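Local coordinates for protein aspartate aminotransferase (Thermotoga maritima, PDB 1O4S) that catalyses the pyridoxal-phosphate-dependent transfer of an amino group from L-aspartate to 2-oxoglutarate, giving oxaloacetate and L-glutamate, at residues 216-222 / 323-328; 327-333 / 362-368. All blocks are in the same frame, centred on the assembly; numbering follows the deposited sequence.

Contact 1 of 2, residues 216-222 / 323-328. With PLP (pyridoxal-5'-phosphate), chain M.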
loop_
_atom_site.group_PDB
_atom_site.type_symbol
_atom_site.label_atom_id
_atom_site.label_comp_id
_atom_site.label_asym_id
_atom_site.label_seq_id
_atom_site.Cartn_x
_atom_site.Cartn_y
_atom_site.Cartn_z
ATOM N N TYR B 216 -8.361 16.781 7.484
ATOM C CA TYR B 216 -9.346 17.213 8.480
ATOM C C TYR B 216 -10.047 18.470 8.041
ATOM O O TYR B 216 -10.743 19.071 8.823
ATOM C CB TYR B 216 -8.672 17.438 9.835
ATOM C CG TYR B 216 -8.149 16.178 10.475
ATOM C CD1 TYR B 216 -9.010 15.297 11.104
ATOM C CD2 TYR B 216 -6.802 15.884 10.494
ATOM C CE1 TYR B 216 -8.550 14.167 11.715
ATOM C CE2 TYR B 216 -6.325 14.729 11.106
ATOM C CZ TYR B 216 -7.213 13.875 11.705
ATOM O OH TYR B 216 -6.791 12.729 12.310
ATOM N N ASP B 217 -9.897 18.852 6.779
ATOM C CA ASP B 217 -10.416 20.145 6.318
ATOM C C ASP B 217 -11.945 20.347 6.403
ATOM O O ASP B 217 -12.417 21.497 6.364
ATOM C CB ASP B 217 -9.925 20.489 4.904
ATOM C CG ASP B 217 -10.568 19.635 3.803
ATOM O OD1 ASP B 217 -10.490 20.049 2.618
ATOM O OD2 ASP B 217 -11.098 18.527 3.985
ATOM N N SER B 218 -12.698 19.242 6.477
ATOM C CA SER B 218 -14.152 19.262 6.621
ATOM C C SER B 218 -14.527 19.431 8.055
ATOM O O SER B 218 -15.604 19.911 8.357
ATOM C CB SER B 218 -14.753 17.900 6.171
ATOM O OG SER B 218 -15.171 18.040 4.843
ATOM N N LEU B 219 -13.681 18.924 8.940
ATOM C CA LEU B 219 -13.971 18.970 10.364
ATOM C C LEU B 219 -13.427 20.270 10.944
ATOM O O LEU B 219 -12.451 20.279 11.694
ATOM C CB LEU B 219 -13.403 17.737 11.066
ATOM C CG LEU B 219 -14.171 16.449 10.784
ATOM C CD1 LEU B 219 -13.338 15.223 10.940
ATOM C CD2 LEU B 219 -15.358 16.388 11.721
ATOM N N VAL B 220 -14.063 21.370 10.554
ATOM C CA VAL B 220 -13.677 22.706 11.001
ATOM C C VAL B 220 -14.858 23.364 11.739
ATOM O O VAL B 220 -16.026 23.143 11.393
ATOM C CB VAL B 220 -13.167 23.587 9.830
ATOM C CG1 VAL B 220 -11.794 23.081 9.350
ATOM C CG2 VAL B 220 -14.177 23.639 8.666
ATOM N N TYR B 221 -14.530 24.124 12.781
ATOM C CA TYR B 221 -15.507 24.697 13.715
ATOM C C TYR B 221 -15.464 26.205 13.643
ATOM O O TYR B 221 -15.905 26.891 14.544
ATOM C CB TYR B 221 -15.221 24.220 15.138
ATOM C CG TYR B 221 -14.963 22.745 15.140
ATOM C CD1 TYR B 221 -15.908 21.870 14.601
ATOM C CD2 TYR B 221 -13.772 22.214 15.634
ATOM C CE1 TYR B 221 -15.678 20.498 14.562
ATOM C CE2 TYR B 221 -13.535 20.831 15.600
ATOM C CZ TYR B 221 -14.493 19.977 15.048
ATOM O OH TYR B 221 -14.280 18.610 14.983
ATOM N N THR B 222 -14.995 26.695 12.511
ATOM C CA THR B 222 -14.641 28.075 12.365
ATOM C C THR B 222 -14.623 28.417 10.866
ATOM O O THR B 222 -14.603 27.516 9.996
ATOM C CB THR B 222 -13.282 28.252 13.118
ATOM O OG1 THR B 222 -13.497 29.013 14.307
ATOM C CG2 THR B 222 -12.248 29.012 12.357
ATOM N N PRO B 323 -9.165 24.008 19.954
ATOM C CA PRO B 323 -9.054 23.450 18.602
ATOM C C PRO B 323 -10.062 24.091 17.642
ATOM O O PRO B 323 -11.200 24.337 18.040
ATOM C CB PRO B 323 -9.333 21.945 18.799
ATOM C CG PRO B 323 -10.105 21.843 19.995
ATOM C CD PRO B 323 -9.655 23.014 20.922
ATOM N N GLU B 324 -9.626 24.399 16.422
ATOM C CA GLU B 324 -10.482 24.960 15.383
ATOM C C GLU B 324 -10.864 23.926 14.337
ATOM O O GLU B 324 -11.637 24.211 13.422
ATOM C CB GLU B 324 -9.782 26.159 14.740
ATOM C CG GLU B 324 -9.811 27.412 15.637
ATOM C CD GLU B 324 -9.341 28.698 14.943
ATOM O OE1 GLU B 324 -8.124 28.904 14.780
ATOM O OE2 GLU B 324 -10.193 29.537 14.588
ATOM N N GLY B 325 -10.305 22.734 14.468
ATOM C CA GLY B 325 -10.552 21.649 13.538
ATOM C C GLY B 325 -10.033 20.308 14.038
ATOM O O GLY B 325 -9.428 20.249 15.120
ATOM N N ALA B 326 -10.273 19.249 13.249
ATOM C CA ALA B 326 -9.992 17.857 13.610
ATOM C C ALA B 326 -10.806 17.492 14.861
ATOM O O ALA B 326 -11.830 18.115 15.107
ATOM C CB ALA B 326 -8.473 17.601 13.780
ATOM N N PHE B 327 -10.420 16.454 15.601
ATOM C CA PHE B 327 -11.195 16.053 16.766
ATOM C C PHE B 327 -10.326 15.715 17.946
ATOM O O PHE B 327 -10.644 14.826 18.752
ATOM C CB PHE B 327 -12.202 14.952 16.443
ATOM C CG PHE B 327 -11.661 13.811 15.622
ATOM C CD1 PHE B 327 -10.922 12.789 16.208
ATOM C CD2 PHE B 327 -11.934 13.737 14.262
ATOM C CE1 PHE B 327 -10.443 11.731 15.435
ATOM C CE2 PHE B 327 -11.465 12.684 13.506
ATOM C CZ PHE B 327 -10.721 11.690 14.087
ATOM N N TYR B 328 -9.252 16.502 18.064
ATOM C CA TYR B 328 -8.283 16.428 19.158
ATOM C C TYR B 328 -8.209 17.717 19.993
ATOM O O TYR B 328 -8.475 18.849 19.526
ATOM C CB TYR B 328 -6.896 16.115 18.617
ATOM C CG TYR B 328 -6.926 15.046 17.581
ATOM C CD1 TYR B 328 -7.151 13.729 17.945
ATOM C CD2 TYR B 328 -6.820 15.357 16.228
ATOM C CE1 TYR B 328 -7.225 12.745 17.002
ATOM C CE2 TYR B 328 -6.882 14.375 15.272
ATOM C CZ TYR B 328 -7.094 13.052 15.669
ATOM O OH TYR B 328 -7.129 12.012 14.753
HETATM N N1 PLP M . -2.739 12.770 8.454
HETATM C C2 PLP M . -3.172 12.898 9.759
HETATM C C2A PLP M . -2.489 13.962 10.568
HETATM C C3 PLP M . -4.162 12.053 10.284
HETATM O O3 PLP M . -4.540 12.189 11.442
HETATM C C4 PLP M . -4.773 11.093 9.461
HETATM C C4A PLP M . -5.882 10.180 10.030
HETATM C C5 PLP M . -4.310 11.016 8.125
HETATM C C6 PLP M . -3.299 11.851 7.654
HETATM C C5A PLP M . -4.818 10.062 7.065
HETATM O O4P PLP M . -5.104 8.692 7.289
HETATM P P PLP M . -5.722 7.756 6.148
HETATM O O1P PLP M . -6.647 6.920 6.953
HETATM O O2P PLP M . -6.370 8.578 5.112
HETATM O O3P PLP M . -4.500 7.034 5.736
#
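Y216 and Y328 both carry CG opposite the carbonyl carbon and beside the backbone N (chi1 -67° and -44°), and from these starting points the two phenol groups converge until Y216 OH and Y328 OH lie 2.6 Å apart, a hydrogen bond in which either may be the donor. The rings meet as an offset edge-to-face pair, the edge of Y328 turned to the face of Y216 with the planes at 85°. A second such pair has the edge of Y216 directed at the face of F327, where CE1 of Y216 lies 3.7 Å from F327 CE2. One face of Y216 is covered by the methyl of A326, whose CB stands 3.8 Å from the ring centroid in a CH-pi contact. Together these neighbours hold the Y216 ring on several sides. L219 CD1 adds an apolar touch at the edge of F327.

The backbones are pinned as well. A326 N donates to L219 O at 2.9 Å, in the carbonyl plane, and Y221 N donates to E324 O. The phenol of Y221 reaches back to A326, its OH giving a 2.5 Å bond to A326 O.

The other partner of Y216 OH is O3 of the pyridoxal phosphate, in a very short bond of 2.5 Å whose donor could again be either oxygen. O3, Y216 and Y328 thus form a continuous hydrogen-bonded chain; if Y216 gives its proton to O3, the chain would probably help stabilise negative charge there.

Contact 2 of 2, residues 327-333 / 362-368. With SO4 (sulfate ion), chain K.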
loop_
_atom_site.group_PDB
_atom_site.type_symbol
_atom_site.label_atom_id
_atom_site.label_comp_id
_atom_site.label_asym_id
_atom_site.label_seq_id
_atom_site.Cartn_x
_atom_site.Cartn_y
_atom_site.Cartn_z
ATOM N N PHE B 327 -10.420 16.454 15.601
ATOM C CA PHE B 327 -11.195 16.053 16.766
ATOM C C PHE B 327 -10.326 15.715 17.946
ATOM O O PHE B 327 -10.644 14.826 18.752
ATOM C CB PHE B 327 -12.202 14.952 16.443
ATOM C CG PHE B 327 -11.661 13.811 15.622
ATOM C CD1 PHE B 327 -10.922 12.789 16.208
ATOM C CD2 PHE B 327 -11.934 13.737 14.262
ATOM C CE1 PHE B 327 -10.443 11.731 15.435
ATOM C CE2 PHE B 327 -11.465 12.684 13.506
ATOM C CZ PHE B 327 -10.721 11.690 14.087
ATOM N N TYR B 328 -9.252 16.502 18.064
ATOM C CA TYR B 328 -8.283 16.428 19.158
ATOM C C TYR B 328 -8.209 17.717 19.993
ATOM O O TYR B 328 -8.475 18.849 19.526
ATOM C CB TYR B 328 -6.896 16.115 18.617
ATOM C CG TYR B 328 -6.926 15.046 17.581
ATOM C CD1 TYR B 328 -7.151 13.729 17.945
ATOM C CD2 TYR B 328 -6.820 15.357 16.228
ATOM C CE1 TYR B 328 -7.225 12.745 17.002
ATOM C CE2 TYR B 328 -6.882 14.375 15.272
ATOM C CZ TYR B 328 -7.094 13.052 15.669
ATOM O OH TYR B 328 -7.129 12.012 14.753
ATOM N N LEU B 329 -7.857 17.512 21.252
ATOM C CA LEU B 329 -7.574 18.582 22.164
ATOM C C LEU B 329 -6.238 18.225 22.843
ATOM O O LEU B 329 -6.091 17.146 23.432
ATOM C CB LEU B 329 -8.729 18.746 23.159
ATOM C CG LEU B 329 -8.673 20.072 23.911
ATOM C CD1 LEU B 329 -10.060 20.650 24.159
ATOM C CD2 LEU B 329 -7.922 19.911 25.213
ATOM N N PHE B 330 -5.264 19.130 22.734
ATOM C CA PHE B 330 -3.913 18.878 23.228
ATOM C C PHE B 330 -3.666 19.737 24.485
ATOM O O PHE B 330 -3.332 20.919 24.384
ATOM C CB PHE B 330 -2.925 19.208 22.107
ATOM C CG PHE B 330 -1.594 18.496 22.210
ATOM C CD1 PHE B 330 -0.414 19.213 22.197
ATOM C CD2 PHE B 330 -1.528 17.108 22.263
ATOM C CE1 PHE B 330 0.798 18.565 22.274
ATOM C CE2 PHE B 330 -0.337 16.458 22.330
ATOM C CZ PHE B 330 0.836 17.176 22.336
ATOM N N PHE B 331 -3.840 19.163 25.664
ATOM C CA PHE B 331 -3.745 19.985 26.877
ATOM C C PHE B 331 -2.484 19.756 27.694
ATOM O O PHE B 331 -1.776 18.786 27.487
ATOM C CB PHE B 331 -5.029 19.932 27.725
ATOM C CG PHE B 331 -5.335 18.591 28.382
ATOM C CD1 PHE B 331 -6.169 17.663 27.755
ATOM C CD2 PHE B 331 -4.893 18.315 29.670
ATOM C CE1 PHE B 331 -6.519 16.455 28.392
ATOM C CE2 PHE B 331 -5.221 17.106 30.311
ATOM C CZ PHE B 331 -6.045 16.177 29.674
ATOM N N LYS B 332 -2.215 20.697 28.594
ATOM C CA LYS B 332 -0.976 20.746 29.365
ATOM C C LYS B 332 -1.154 19.976 30.674
ATOM O O LYS B 332 -2.156 20.136 31.383
ATOM C CB LYS B 332 -0.614 22.206 29.629
ATOM C CG LYS B 332 0.777 22.461 30.225
ATOM C CD LYS B 332 1.839 22.840 29.182
ATOM C CE LYS B 332 3.231 22.962 29.835
ATOM N NZ LYS B 332 3.944 21.635 29.922
ATOM N N VAL B 333 -0.198 19.104 30.956
ATOM C CA VAL B 333 -0.179 18.334 32.191
ATOM C C VAL B 333 1.077 18.681 33.004
ATOM O O VAL B 333 2.091 19.106 32.447
ATOM C CB VAL B 333 -0.264 16.793 31.908
ATOM C CG1 VAL B 333 -1.607 16.434 31.284
ATOM C CG2 VAL B 333 0.893 16.300 31.029
ATOM N N GLY B 362 4.987 16.985 28.122
ATOM C CA GLY B 362 4.234 17.830 29.021
ATOM C C GLY B 362 2.839 18.169 28.535
ATOM O O GLY B 362 2.205 19.087 29.051
ATOM N N PHE B 363 2.368 17.428 27.538
ATOM C CA PHE B 363 1.030 17.589 26.980
ATOM C C PHE B 363 0.413 16.216 26.827
ATOM O O PHE B 363 1.102 15.197 26.839
ATOM C CB PHE B 363 1.086 18.267 25.612
ATOM C CG PHE B 363 1.340 19.753 25.668
ATOM C CD1 PHE B 363 2.651 20.256 25.680
ATOM C CD2 PHE B 363 0.276 20.648 25.684
ATOM C CE1 PHE B 363 2.894 21.636 25.715
ATOM C CE2 PHE B 363 0.499 22.030 25.720
ATOM C CZ PHE B 363 1.810 22.533 25.747
ATOM N N VAL B 364 -0.894 16.194 26.674
ATOM C CA VAL B 364 -1.642 14.947 26.426
ATOM C C VAL B 364 -2.698 15.237 25.323
ATOM O O VAL B 364 -3.169 16.372 25.208
ATOM C CB VAL B 364 -2.157 14.448 27.804
ATOM C CG1 VAL B 364 -3.541 14.023 27.796
ATOM C CG2 VAL B 364 -1.217 13.387 28.389
ATOM N N ARG B 365 -3.001 14.240 24.476
ATOM C CA ARG B 365 -4.013 14.368 23.425
ATOM C C ARG B 365 -5.264 13.594 23.789
ATOM O O ARG B 365 -5.206 12.398 24.046
ATOM C CB ARG B 365 -3.510 13.859 22.071
ATOM C CG ARG B 365 -4.402 14.254 20.929
ATOM C CD ARG B 365 -4.092 13.573 19.649
ATOM N NE ARG B 365 -4.563 12.196 19.619
ATOM C CZ ARG B 365 -4.366 11.389 18.588
ATOM N NH1 ARG B 365 -3.723 11.835 17.518
ATOM N NH2 ARG B 365 -4.813 10.136 18.633
ATOM N N LEU B 366 -6.378 14.320 23.803
ATOM C CA LEU B 366 -7.705 13.784 24.019
ATOM C C LEU B 366 -8.498 13.823 22.684
ATOM O O LEU B 366 -8.546 14.823 21.969
ATOM C CB LEU B 366 -8.376 14.568 25.163
ATOM C CG LEU B 366 -9.831 14.254 25.530
ATOM C CD1 LEU B 366 -10.142 14.760 26.914
ATOM C CD2 LEU B 366 -10.834 14.838 24.498
ATOM N N SER B 367 -9.086 12.701 22.319
ATOM C CA SER B 367 -9.937 12.647 21.138
ATOM C C SER B 367 -11.359 12.740 21.584
ATOM O O SER B 367 -11.746 12.122 22.593
ATOM C CB SER B 367 -9.761 11.324 20.366
ATOM O OG SER B 367 -8.413 11.194 19.995
ATOM N N PHE B 368 -12.149 13.502 20.851
ATOM C CA PHE B 368 -13.562 13.560 21.173
ATOM C C PHE B 368 -14.443 12.910 20.079
ATOM O O PHE B 368 -15.499 13.436 19.674
ATOM C CB PHE B 368 -13.998 14.968 21.583
ATOM C CG PHE B 368 -13.546 16.063 20.676
ATOM C CD1 PHE B 368 -14.306 16.429 19.570
ATOM C CD2 PHE B 368 -12.380 16.779 20.964
ATOM C CE1 PHE B 368 -13.923 17.481 18.772
ATOM C CE2 PHE B 368 -11.987 17.815 20.164
ATOM C CZ PHE B 368 -12.766 18.169 19.060
HETATM S S SO4 K . -3.388 8.844 15.428
HETATM O O1 SO4 K . -3.877 10.202 15.149
HETATM O O2 SO4 K . -1.948 8.960 15.686
HETATM O O3 SO4 K . -4.078 8.152 16.541
HETATM O O4 SO4 K . -3.662 8.047 14.244
#
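Strands 328-332 and 363-367 run antiparallel, their axes 4.6 Å apart at closest approach and their directions at 154°, with L329-L366 and F331-V364 as hydrogen-bonded pairs; L366 N to L329 O, at 2.9 Å, is nearly straight.

On the face bearing Y328, F330 and K332, the R365 side chain lies alongside Y328, pointing the same way. Its guanidinium is inclined 22° to the ring, with Y328 CE1 3.5 Å above the guanidinium centre. A bend at chi3 (76°) in the otherwise extended R365 chain turns the group to the sulfate, which it grips at its edge with two bonds, NH1 to O1 at 2.9 Å and NH2 to O3 at 3.0 Å. N185 accepts from R365 NH1 and also donates to the sulfate. An alanine in place of R365 is likely to leave the bound anion without its two-pronged partner and one face of the Y328 ring less supported.

Further along, F363 CB sits over the F330 ring, 3.7 Å from its centroid, while the two near-parallel rings are slid apart. K332 CD covers a face of F363, and K332 NZ and V333 N approach G362 O from opposite faces of its plane. On the other side of the sheet V364 CG1 lies over the F331 ring.

This antiparallel pair belongs to the small-domain sheet of a fold-type I aminotransferase. R365 probably binds L-aspartate, and its paired grip on the sulfate is consistent with the role of the family's arginine that holds the substrate alpha-carboxylate.

In the fold
From the N terminus, the chain first reaches 216-222, in the loop after strand 209-213 of the seven-stranded sheet; 100 residues later, the segment 323-328, which follows helix 296-315, returns to close contact 1. Contact 2 then opens on strand 328-332 and, by way of helix 337-348 and strand 350-354, closes at 363-367. The two are in series, neither nesting nor crossing, and they share F327 and Y328. Their centres lie about 14 Å apart, and Y221 OH packs 4.0 Å from F368 CE1. Contact 1 joins a cofactor-side loop of the large-sheet region to the entry of the four-stranded sheet, and contact 2 continues into that sheet, with Y328 next to both the cofactor and the sulfate.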